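Local coordinates for probable amino acid aminotransferase (Mycobacterium tuberculosis, PDB 6Q1S), which is probably a class IV aminotransferase of the pyridoxal-phosphate-dependent kind, modelled with 4'-deoxy-4'-aminopyridoxal-5'-phosphate and 2-oxoglutaric acid bound, at residues Pro203-Leu215 with Ala227-Leu239. Residues are numbered along the deposited sequence; the frame is centred on the assembly and turned at random.
Sequences PCLLTPPPWYPIL and ARAKGYDCDYRAL
Thr207 and Tyr236 run alongside each other in the same direction, the methyl CG2 of Thr207 resting 3.5 Å from CD1 of the Tyr236 ring. The prolines after Thr207 hold the same ring: the carbonyl O of Pro208 meets CD1 at the ring edge, in plane, while the Pro210 ring is set roughly perpendicular to the tyrosine side chain, its CD 3.8 Å from CD1. Pro209 packs its CB against the Tyr236 CB.

On the opposite face of the sheet, Leu206 crosses Arg237 obliquely, with its CD2 methyl 3.5 Å from NE of Arg237. The arginine chain, bent at chi2 (-146°), turns back along strand 233-236, where NH1 forms a salt bridge of 2.8 Å with OD1 of Asp235 and the CB of Asp235 lies over one guanidinium face. CG, CD and NE of Arg237 thus pack against the Leu206 methyls, while the salt bridge lies farther along, beyond the leucine.

Between these two layers of side chains, strands 204-207 and 233-236 run parallel, their directions 19° apart. Leu205 N donates to Asp233 O (3.1 Å) and Arg237 N to Thr207 O (3.3 Å), whereas Asp235 N to Leu205 O is weak at 3.5 Å. Nearer the helix, CD1 of Leu205 makes an apolar contact of 4.2 Å with CB of Ala227.

The pair belongs to a beta-alpha-beta unit whose helix 218-229 packs on the Thr207 and Tyr236 face: Phe224 meets the Tyr236 ring edge-to-face, and Gln220 hydrogen-bonds its hydroxyl. Helix 275-286 touches Leu205 and Tyr232, and strand 204-207 pairs along its other edge with antiparallel strand 189-194, while the chain beyond the prolines leads to Leu215, which touches 4'-deoxy-4'-aminopyridoxal-5'-phosphate.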
ATOM      1  N   PRO B 203     -21.476  -7.717 -31.705  1.00 43.35           N
ATOM      2  CA  PRO B 203     -20.840  -7.984 -30.412  1.00 42.76           C
ATOM      3  C   PRO B 203     -19.672  -7.049 -30.136  1.00 43.66           C
ATOM      4  O   PRO B 203     -18.737  -6.956 -30.933  1.00 46.22           O
ATOM      5  CB  PRO B 203     -20.383  -9.436 -30.529  1.00 41.12           C
ATOM      6  CG  PRO B 203     -20.200  -9.655 -31.959  1.00 41.35           C
ATOM      7  CD  PRO B 203     -21.070  -8.696 -32.726  1.00 42.66           C
ATOM      8  N   CYS B 204     -19.737  -6.359 -29.003  1.00 42.20           N
ATOM      9  CA  CYS B 204     -18.760  -5.349 -28.639  1.00 42.14           C
ATOM     10  C   CYS B 204     -18.294  -5.579 -27.210  1.00 39.50           C
ATOM     11  O   CYS B 204     -19.096  -5.880 -26.321  1.00 39.50           O
ATOM     12  CB  CYS B 204     -19.353  -3.940 -28.778  1.00 44.80           C
ATOM     13  SG  CYS B 204     -18.408  -2.632 -27.972  1.00 46.21           S
ATOM     14  N   LEU B 205     -16.986  -5.451 -27.009  1.00 36.12           N
ATOM     15  CA  LEU B 205     -16.351  -5.640 -25.713  1.00 32.85           C
ATOM     16  C   LEU B 205     -15.971  -4.273 -25.162  1.00 31.89           C
ATOM     17  O   LEU B 205     -15.396  -3.447 -25.880  1.00 32.82           O
ATOM     18  CB  LEU B 205     -15.114  -6.534 -25.836  1.00 32.30           C
ATOM     19  CG  LEU B 205     -15.335  -7.911 -26.467  1.00 32.96           C
ATOM     20  CD1 LEU B 205     -14.002  -8.579 -26.774  1.00 32.94           C
ATOM     21  CD2 LEU B 205     -16.184  -8.790 -25.565  1.00 32.93           C
ATOM     22  N   LEU B 206     -16.287  -4.039 -23.893  1.00 31.21           N
ATOM     23  CA  LEU B 206     -16.075  -2.740 -23.277  1.00 30.67           C
ATOM     24  C   LEU B 206     -15.243  -2.875 -22.013  1.00 29.88           C
ATOM     25  O   LEU B 206     -15.199  -3.929 -21.373  1.00 29.75           O
ATOM     26  CB  LEU B 206     -17.408  -2.054 -22.948  1.00 30.80           C
ATOM     27  CG  LEU B 206     -18.310  -1.738 -24.138  1.00 31.58           C
ATOM     28  CD1 LEU B 206     -19.624  -1.138 -23.669  1.00 31.69           C
ATOM     29  CD2 LEU B 206     -17.599  -0.792 -25.092  1.00 31.70           C
ATOM     30  N   THR B 207     -14.583  -1.775 -21.663  1.00 29.39           N
ATOM     31  CA  THR B 207     -13.727  -1.692 -20.492  1.00 28.64           C
ATOM     32  C   THR B 207     -13.714  -0.244 -20.030  1.00 28.26           C
ATOM     33  O   THR B 207     -13.917   0.665 -20.845  1.00 28.57           O
ATOM     34  CB  THR B 207     -12.300  -2.176 -20.801  1.00 28.49           C
ATOM     35  OG1 THR B 207     -11.518  -2.190 -19.601  1.00 27.78           O
ATOM     36  CG2 THR B 207     -11.633  -1.265 -21.812  1.00 28.66           C
ATOM     37  N   PRO B 208     -13.525   0.002 -18.735  1.00 27.64           N
ATOM     38  CA  PRO B 208     -13.514   1.379 -18.250  1.00 27.30           C
ATOM     39  C   PRO B 208     -12.392   2.171 -18.889  1.00 27.21           C
ATOM     40  O   PRO B 208     -11.347   1.611 -19.272  1.00 27.16           O
ATOM     41  CB  PRO B 208     -13.307   1.215 -16.738  1.00 26.66           C
ATOM     42  CG  PRO B 208     -13.917  -0.109 -16.440  1.00 26.84           C
ATOM     43  CD  PRO B 208     -13.605  -0.970 -17.631  1.00 27.32           C
ATOM     44  N   PRO B 209     -12.562   3.483 -19.022  1.00 27.21           N
ATOM     45  CA  PRO B 209     -11.575   4.301 -19.725  1.00 27.22           C
ATOM     46  C   PRO B 209     -10.327   4.498 -18.884  1.00 27.81           C
ATOM     47  O   PRO B 209     -10.378   4.415 -17.648  1.00 31.08           O
ATOM     48  CB  PRO B 209     -12.316   5.624 -19.948  1.00 27.45           C
ATOM     49  CG  PRO B 209     -13.295   5.695 -18.839  1.00 29.51           C
ATOM     50  CD  PRO B 209     -13.701   4.280 -18.532  1.00 28.46           C
ATOM     51  N   PRO B 210      -9.182   4.767 -19.520  1.00 26.56           N
ATOM     52  CA  PRO B 210      -7.916   4.781 -18.773  1.00 25.97           C
ATOM     53  C   PRO B 210      -7.746   5.973 -17.849  1.00 26.11           C
ATOM     54  O   PRO B 210      -6.946   5.887 -16.909  1.00 26.48           O
ATOM     55  CB  PRO B 210      -6.859   4.799 -19.883  1.00 26.25           C
ATOM     56  CG  PRO B 210      -7.543   5.461 -21.030  1.00 28.32           C
ATOM     57  CD  PRO B 210      -8.984   5.042 -20.954  1.00 27.15           C
ATOM     58  N   TRP B 211      -8.464   7.075 -18.068  1.00 28.28           N
ATOM     59  CA  TRP B 211      -8.318   8.209 -17.166  1.00 26.82           C
ATOM     60  C   TRP B 211      -8.974   7.971 -15.814  1.00 26.95           C
ATOM     61  O   TRP B 211      -8.825   8.810 -14.917  1.00 27.22           O
ATOM     62  CB  TRP B 211      -8.869   9.484 -17.813  1.00 25.91           C
ATOM     63  CG  TRP B 211     -10.250   9.371 -18.380  1.00 26.25           C
ATOM     64  CD1 TRP B 211     -11.427   9.555 -17.715  1.00 26.27           C
ATOM     65  CD2 TRP B 211     -10.598   9.046 -19.730  1.00 26.91           C
ATOM     66  NE1 TRP B 211     -12.486   9.371 -18.570  1.00 26.89           N
ATOM     67  CE2 TRP B 211     -12.004   9.057 -19.813  1.00 27.28           C
ATOM     68  CE3 TRP B 211      -9.855   8.748 -20.877  1.00 27.24           C
ATOM     69  CZ2 TRP B 211     -12.683   8.783 -20.999  1.00 27.97           C
ATOM     70  CZ3 TRP B 211     -10.532   8.474 -22.052  1.00 27.93           C
ATOM     71  CH2 TRP B 211     -11.931   8.491 -22.104  1.00 28.28           C
ATOM     72  N   TYR B 212      -9.685   6.858 -15.642  1.00 25.95           N
ATOM     73  CA  TYR B 212     -10.159   6.475 -14.325  1.00 25.14           C
ATOM     74  C   TYR B 212      -8.979   6.130 -13.416  1.00 25.82           C
ATOM     75  O   TYR B 212      -7.906   5.752 -13.893  1.00 27.58           O
ATOM     76  CB  TYR B 212     -11.096   5.272 -14.419  1.00 24.94           C
ATOM     77  CG  TYR B 212     -12.511   5.585 -14.852  1.00 25.46           C
ATOM     78  CD1 TYR B 212     -12.858   6.837 -15.342  1.00 25.71           C
ATOM     79  CD2 TYR B 212     -13.510   4.625 -14.744  1.00 25.73           C
ATOM     80  CE1 TYR B 212     -14.160   7.116 -15.731  1.00 26.21           C
ATOM     81  CE2 TYR B 212     -14.809   4.895 -15.127  1.00 26.23           C
ATOM     82  CZ  TYR B 212     -15.129   6.140 -15.619  1.00 26.63           C
ATOM     83  OH  TYR B 212     -16.424   6.404 -15.998  1.00 30.36           O
ATOM     84  N   PRO B 213      -9.153   6.249 -12.095  1.00 25.24           N
ATOM     85  CA  PRO B 213      -8.075   5.874 -11.168  1.00 24.75           C
ATOM     86  C   PRO B 213      -7.847   4.371 -11.105  1.00 24.18           C
ATOM     87  O   PRO B 213      -8.044   3.760 -10.051  1.00 22.79           O
ATOM     88  CB  PRO B 213      -8.568   6.419  -9.822  1.00 25.08           C
ATOM     89  CG  PRO B 213     -10.055   6.441  -9.956  1.00 25.38           C
ATOM     90  CD  PRO B 213     -10.323   6.801 -11.387  1.00 25.58           C
ATOM     91  N   ILE B 214      -7.430   3.761 -12.217  1.00 26.23           N
ATOM     92  CA  ILE B 214      -7.276   2.314 -12.310  1.00 26.84           C
ATOM     93  C   ILE B 214      -5.970   1.997 -13.028  1.00 26.57           C
ATOM     94  O   ILE B 214      -5.330   2.866 -13.623  1.00 23.51           O
ATOM     95  CB  ILE B 214      -8.458   1.643 -13.042  1.00 24.05           C
ATOM     96  CG1 ILE B 214      -8.538   2.123 -14.490  1.00 24.55           C
ATOM     97  CG2 ILE B 214      -9.769   1.919 -12.321  1.00 24.08           C
ATOM     98  CD1 ILE B 214      -9.588   1.403 -15.308  1.00 25.16           C
ATOM     99  N   LEU B 215      -5.583   0.726 -12.966  1.00 25.70           N
ATOM    100  CA  LEU B 215      -4.427   0.248 -13.708  1.00 25.89           C
ATOM    101  C   LEU B 215      -4.813  -0.083 -15.145  1.00 28.40           C
ATOM    102  O   LEU B 215      -5.933  -0.518 -15.428  1.00 30.85           O
ATOM    103  CB  LEU B 215      -3.825  -0.993 -13.041  1.00 25.87           C
ATOM    104  CG  LEU B 215      -2.976  -0.908 -11.765  1.00 27.82           C
ATOM    105  CD1 LEU B 215      -1.656  -0.205 -12.042  1.00 28.11           C
ATOM    106  CD2 LEU B 215      -3.703  -0.244 -10.596  1.00 29.26           C
ATOM    107  N   ALA B 227      -8.950  -8.934 -30.839  1.00 34.23           N
ATOM    108  CA  ALA B 227     -10.385  -8.898 -31.103  1.00 34.62           C
ATOM    109  C   ALA B 227     -10.718  -7.926 -32.229  1.00 35.13           C
ATOM    110  O   ALA B 227     -11.578  -8.211 -33.071  1.00 37.43           O
ATOM    111  CB  ALA B 227     -11.142  -8.525 -29.828  1.00 33.95           C
ATOM    112  N   ARG B 228     -10.042  -6.777 -32.263  1.00 34.78           N
ATOM    113  CA  ARG B 228     -10.271  -5.808 -33.330  1.00 35.27           C
ATOM    114  C   ARG B 228      -9.848  -6.365 -34.684  1.00 36.14           C
ATOM    115  O   ARG B 228     -10.501  -6.104 -35.702  1.00 36.85           O
ATOM    116  CB  ARG B 228      -9.526  -4.513 -33.013  1.00 34.71           C
ATOM    117  CG  ARG B 228     -10.295  -3.600 -32.076  1.00 34.13           C
ATOM    118  CD  ARG B 228      -9.506  -2.357 -31.715  1.00 33.58           C
ATOM    119  NE  ARG B 228     -10.237  -1.537 -30.753  1.00 36.69           N
ATOM    120  CZ  ARG B 228      -9.667  -0.833 -29.781  1.00 36.67           C
ATOM    121  NH1 ARG B 228      -8.349  -0.845 -29.632  1.00 35.13           N
ATOM    122  NH2 ARG B 228     -10.415  -0.118 -28.952  1.00 37.44           N
ATOM    123  N   ALA B 229      -8.760  -7.136 -34.715  1.00 36.15           N
ATOM    124  CA  ALA B 229      -8.295  -7.736 -35.958  1.00 37.00           C
ATOM    125  C   ALA B 229      -9.193  -8.868 -36.436  1.00 37.71           C
ATOM    126  O   ALA B 229      -9.055  -9.298 -37.585  1.00 38.55           O
ATOM    127  CB  ALA B 229      -6.864  -8.248 -35.794  1.00 36.81           C
ATOM    128  N   LYS B 230     -10.097  -9.359 -35.591  1.00 37.42           N
ATOM    129  CA  LYS B 230     -11.018 -10.422 -35.967  1.00 38.09           C
ATOM    130  C   LYS B 230     -12.435  -9.926 -36.214  1.00 38.38           C
ATOM    131  O   LYS B 230     -13.309 -10.735 -36.539  1.00 38.96           O
ATOM    132  CB  LYS B 230     -11.038 -11.505 -34.886  1.00 37.69           C
ATOM    133  CG  LYS B 230      -9.791 -12.372 -34.844  1.00 37.69           C
ATOM    134  CD  LYS B 230      -9.804 -13.291 -33.632  1.00 37.21           C
ATOM    135  CE  LYS B 230     -11.168 -13.933 -33.421  1.00 38.14           C
ATOM    136  NZ  LYS B 230     -11.508 -14.922 -34.478  1.00 40.35           N
ATOM    137  N   GLY B 231     -12.683  -8.623 -36.093  1.00 38.04           N
ATOM    138  CA  GLY B 231     -13.994  -8.067 -36.362  1.00 38.35           C
ATOM    139  C   GLY B 231     -14.730  -7.541 -35.148  1.00 37.63           C
ATOM    140  O   GLY B 231     -15.809  -6.958 -35.310  1.00 38.71           O
ATOM    141  N   TYR B 232     -14.199  -7.729 -33.942  1.00 36.81           N
ATOM    142  CA  TYR B 232     -14.868  -7.236 -32.747  1.00 36.15           C
ATOM    143  C   TYR B 232     -14.624  -5.744 -32.578  1.00 35.69           C
ATOM    144  O   TYR B 232     -13.504  -5.256 -32.760  1.00 35.46           O
ATOM    145  CB  TYR B 232     -14.381  -7.979 -31.501  1.00 35.47           C
ATOM    146  CG  TYR B 232     -14.705  -9.455 -31.482  1.00 35.87           C
ATOM    147  CD1 TYR B 232     -13.870 -10.381 -32.094  1.00 36.27           C
ATOM    148  CD2 TYR B 232     -15.848  -9.922 -30.847  1.00 35.90           C
ATOM    149  CE1 TYR B 232     -14.165 -11.732 -32.075  1.00 36.67           C
ATOM    150  CE2 TYR B 232     -16.154 -11.269 -30.824  1.00 36.30           C
ATOM    151  CZ  TYR B 232     -15.311 -12.171 -31.439  1.00 37.33           C
ATOM    152  OH  TYR B 232     -15.614 -13.513 -31.417  1.00 37.17           O
ATOM    153  N   ASP B 233     -15.679  -5.020 -32.216  1.00 35.60           N
ATOM    154  CA  ASP B 233     -15.567  -3.603 -31.906  1.00 35.16           C
ATOM    155  C   ASP B 233     -15.323  -3.437 -30.413  1.00 35.08           C
ATOM    156  O   ASP B 233     -16.044  -4.010 -29.590  1.00 36.32           O
ATOM    157  CB  ASP B 233     -16.829  -2.848 -32.327  1.00 35.60           C
ATOM    158  CG  ASP B 233     -17.084  -2.921 -33.820  1.00 36.56           C
ATOM    159  OD1 ASP B 233     -18.217  -3.269 -34.215  1.00 37.14           O
ATOM    160  OD2 ASP B 233     -16.144  -2.659 -34.600  1.00 36.75           O
ATOM    161  N   CYS B 234     -14.296  -2.666 -30.070  1.00 33.67           N
ATOM    162  CA  CYS B 234     -13.927  -2.424 -28.685  1.00 32.79           C
ATOM    163  C   CYS B 234     -13.817  -0.926 -28.444  1.00 33.47           C
ATOM    164  O   CYS B 234     -13.450  -0.163 -29.342  1.00 36.33           O
ATOM    165  CB  CYS B 234     -12.610  -3.124 -28.339  1.00 32.40           C
ATOM    166  SG  CYS B 234     -12.533  -4.838 -28.919  1.00 32.98           S
ATOM    167  N   ASP B 235     -14.137  -0.508 -27.222  1.00 32.74           N
ATOM    168  CA  ASP B 235     -14.142   0.911 -26.898  1.00 35.91           C
ATOM    169  C   ASP B 235     -14.054   1.079 -25.388  1.00 35.82           C
ATOM    170  O   ASP B 235     -14.284   0.139 -24.623  1.00 37.82           O
ATOM    171  CB  ASP B 235     -15.396   1.598 -27.454  1.00 41.02           C
ATOM    172  CG  ASP B 235     -15.285   3.111 -27.457  1.00 46.92           C
ATOM    173  OD1 ASP B 235     -15.819   3.754 -26.526  1.00 48.80           O
ATOM    174  OD2 ASP B 235     -14.645   3.654 -28.380  1.00 49.56           O
ATOM    175  N   TYR B 236     -13.702   2.292 -24.972  1.00 33.47           N
ATOM    176  CA  TYR B 236     -13.574   2.647 -23.565  1.00 29.56           C
ATOM    177  C   TYR B 236     -14.766   3.519 -23.204  1.00 30.57           C
ATOM    178  O   TYR B 236     -14.913   4.625 -23.734  1.00 29.87           O
ATOM    179  CB  TYR B 236     -12.256   3.373 -23.291  1.00 29.06           C
ATOM    180  CG  TYR B 236     -11.030   2.543 -23.600  1.00 28.98           C
ATOM    181  CD1 TYR B 236     -10.343   1.886 -22.591  1.00 28.40           C
ATOM    182  CD2 TYR B 236     -10.576   2.395 -24.905  1.00 29.54           C
ATOM    183  CE1 TYR B 236      -9.229   1.120 -22.867  1.00 28.37           C
ATOM    184  CE2 TYR B 236      -9.462   1.633 -25.190  1.00 29.51           C
ATOM    185  CZ  TYR B 236      -8.793   0.995 -24.167  1.00 29.05           C
ATOM    186  OH  TYR B 236      -7.681   0.231 -24.443  1.00 31.86           O
ATOM    187  N   ARG B 237     -15.614   3.021 -22.308  1.00 31.83           N
ATOM    188  CA  ARG B 237     -16.863   3.683 -21.976  1.00 32.00           C
ATOM    189  C   ARG B 237     -17.013   3.776 -20.466  1.00 31.05           C
ATOM    190  O   ARG B 237     -16.332   3.083 -19.706  1.00 29.07           O
ATOM    191  CB  ARG B 237     -18.072   2.941 -22.568  1.00 31.63           C
ATOM    192  CG  ARG B 237     -18.026   2.736 -24.079  1.00 33.62           C
ATOM    193  CD  ARG B 237     -19.420   2.793 -24.686  1.00 37.42           C
ATOM    194  NE  ARG B 237     -19.535   1.981 -25.896  1.00 41.34           N
ATOM    195  CZ  ARG B 237     -19.124   2.356 -27.104  1.00 44.58           C
ATOM    196  NH1 ARG B 237     -18.557   3.541 -27.281  1.00 45.62           N
ATOM    197  NH2 ARG B 237     -19.279   1.538 -28.138  1.00 44.80           N
ATOM    198  N   ALA B 238     -17.885   4.681 -20.037  1.00 30.98           N
ATOM    199  CA  ALA B 238     -18.242   4.797 -18.627  1.00 29.24           C
ATOM    200  C   ALA B 238     -19.274   3.721 -18.309  1.00 28.88           C
ATOM    201  O   ALA B 238     -20.456   3.867 -18.626  1.00 29.40           O
ATOM    202  CB  ALA B 238     -18.778   6.190 -18.319  1.00 28.63           C
ATOM    203  N   LEU B 239     -18.834   2.636 -17.676  1.00 28.55           N
ATOM    204  CA  LEU B 239     -19.727   1.533 -17.353  1.00 28.81           C
ATOM    205  C   LEU B 239     -20.302   1.734 -15.961  1.00 28.48           C
ATOM    206  O   LEU B 239     -19.612   2.201 -15.050  1.00 29.68           O
ATOM    207  CB  LEU B 239     -19.019   0.175 -17.424  1.00 31.04           C
ATOM    208  CG  LEU B 239     -18.556  -0.483 -18.731  1.00 30.97           C
ATOM    209  CD1 LEU B 239     -17.582   0.354 -19.524  1.00 31.10           C
ATOM    210  CD2 LEU B 239     -17.941  -1.843 -18.424  1.00 29.63           C
TER